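Local coordinates for peroxiredoxin 6 (Arenicola marina, PDB 2V2G), which probably reduces hydrogen peroxide and organic hydroperoxides to water and alcohols as a thiol-specific peroxidase of the Prx6 subfamily, at residues Glu117-Ser120 and Thr121-Leu125. The protein carries 1 engineered substitution. Numbering follows the deposited sequence.
With BEZ (benzoic acid), chain E.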
loop_
_atom_site.group_PDB
_atom_site.type_symbol
_atom_site.label_atom_id
_atom_site.label_comp_id
_atom_site.label_asym_id
_atom_site.label_seq_id
_atom_site.Cartn_x
_atom_site.Cartn_y
_atom_site.Cartn_z
ATOM N N GLU A 117 11.066 10.966 -10.816
ATOM C CA GLU A 117 11.092 12.402 -10.490
ATOM C C GLU A 117 12.424 12.698 -9.827
ATOM O O GLU A 117 12.718 12.156 -8.760
ATOM C CB GLU A 117 9.955 12.842 -9.569
ATOM C CG GLU A 117 8.612 12.800 -10.228
ATOM C CD GLU A 117 8.565 13.615 -11.508
ATOM O OE1 GLU A 117 9.049 14.787 -11.476
ATOM O OE2 GLU A 117 8.041 13.113 -12.549
ATOM N N ARG A 118 13.160 13.602 -10.453
ATOM C CA ARG A 118 14.418 14.113 -9.962
ATOM C C ARG A 118 14.371 15.634 -10.123
ATOM O O ARG A 118 13.583 16.172 -10.928
ATOM C CB ARG A 118 15.597 13.521 -10.760
ATOM C CG ARG A 118 15.841 12.038 -10.461
ATOM C CD ARG A 118 16.868 11.396 -11.434
ATOM N NE ARG A 118 16.244 11.204 -12.761
ATOM C CZ ARG A 118 15.407 10.198 -13.087
ATOM N NH1 ARG A 118 15.089 9.231 -12.228
ATOM N NH2 ARG A 118 14.868 10.153 -14.289
ATOM N N THR A 119 15.214 16.341 -9.381
ATOM C CA THR A 119 15.338 17.780 -9.580
ATOM C C THR A 119 15.965 18.031 -10.945
ATOM O O THR A 119 16.606 17.139 -11.528
ATOM C CB THR A 119 16.216 18.459 -8.503
ATOM O OG1 THR A 119 17.573 18.033 -8.661
ATOM C CG2 THR A 119 15.688 18.139 -7.100
ATOM N N SER A 120 15.819 19.272 -11.417
ATOM C CA SER A 120 16.421 19.724 -12.669
ATOM C C SER A 120 17.938 19.573 -12.639
ATOM O O SER A 120 18.606 19.484 -13.676
ATOM C CB SER A 120 16.061 21.187 -12.912
ATOM O OG SER A 120 16.738 22.024 -11.998
ATOM N N THR A 121 18.489 19.573 -11.433
ATOM C CA THR A 121 19.919 19.426 -11.205
ATOM C C THR A 121 20.377 17.950 -10.992
ATOM O O THR A 121 21.563 17.673 -10.739
ATOM C CB THR A 121 20.284 20.300 -9.983
ATOM O OG1 THR A 121 19.611 19.811 -8.824
ATOM C CG2 THR A 121 19.847 21.776 -10.220
ATOM N N GLY A 122 19.438 17.016 -11.086
ATOM C CA GLY A 122 19.730 15.579 -11.043
ATOM C C GLY A 122 19.677 14.954 -9.658
ATOM O O GLY A 122 20.139 13.838 -9.477
ATOM N N MET A 123 19.150 15.655 -8.668
ATOM C CA MET A 123 19.143 15.071 -7.319
ATOM C C MET A 123 17.902 14.139 -7.200
ATOM O O MET A 123 16.797 14.484 -7.667
ATOM C CB MET A 123 19.096 16.172 -6.240
ATOM C CG MET A 123 20.350 17.043 -6.103
ATOM S SD MET A 123 21.617 16.055 -5.345
ATOM C CE MET A 123 21.110 16.104 -3.620
ATOM N N PRO A 124 18.070 12.971 -6.571
ATOM C CA PRO A 124 16.906 12.130 -6.267
ATOM C C PRO A 124 15.825 12.819 -5.418
ATOM O O PRO A 124 16.135 13.752 -4.668
ATOM C CB PRO A 124 17.490 10.951 -5.476
ATOM C CG PRO A 124 18.902 10.909 -5.811
ATOM C CD PRO A 124 19.312 12.320 -6.138
ATOM N N LEU A 125 14.628 12.297 -5.468
ATOM C CA LEU A 125 13.528 12.794 -4.674
ATOM C C LEU A 125 12.761 11.580 -4.170
ATOM O O LEU A 125 12.885 10.467 -4.719
ATOM C CB LEU A 125 12.590 13.656 -5.499
ATOM C CG LEU A 125 13.114 15.003 -5.989
ATOM C CD1 LEU A 125 12.141 15.527 -7.086
ATOM C CD2 LEU A 125 13.289 15.972 -4.743
HETATM C C BEZ E . 2.700 16.391 -8.018
HETATM O O1 BEZ E . 1.783 16.759 -8.882
HETATM O O2 BEZ E . 2.674 16.436 -6.715
HETATM C C1 BEZ E . 3.911 15.917 -8.734
HETATM C C2 BEZ E . 5.139 15.946 -8.099
HETATM C C3 BEZ E . 6.246 15.520 -8.779
HETATM C C4 BEZ E . 6.130 15.124 -10.112
HETATM C C5 BEZ E . 4.889 15.063 -10.761
HETATM C C6 BEZ E . 3.761 15.480 -10.063
HETATM O O HOH W 1 14.358 10.291 -7.742
#
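Thr119 ties the turn together through its hydroxyl, which meets two partners: Met123 N donates to Thr119 OG1 over 2.9 Å, nearly straight at 158°, and Thr121 OG1 hydrogen-bonds to Thr119 OG1 at 2.7 Å. With chi1 at 68°, OG1 sits between backbone N and carbonyl carbon, facing the returning chain, while CG2 swings beside N and meets Leu125 CD2 at 4.0 Å, the two side chains crossing at about a right angle. Leu125, buried, also lays CD1 against Arg118 C. Thr119 to Gly122 form a type I beta turn at the tip of a hairpin-like reversal leading into strand 124-133 of the thioredoxin-fold sheet. Its closing bond, 2.9 Å from Gly122 N to Thr119 O, comes from 62° out of the carbonyl plane, whereas Thr119 N meets Met123 O in that carbonyl's plane at 3.0 Å. Beyond the turn the chains are joined more loosely, by a water 2.7 Å from Glu117 O and 3.0 Å from Leu125 N, which donates to it. Arg118 and Met123 are exposed and their ends lead away from the facing segment, Arg118 NH1 bonding to Pro115 O. Glu117 turns instead to the pocket, its CD 3.2 Å from C4 of benzoic acid, which Arg128 and Thr42 help bind.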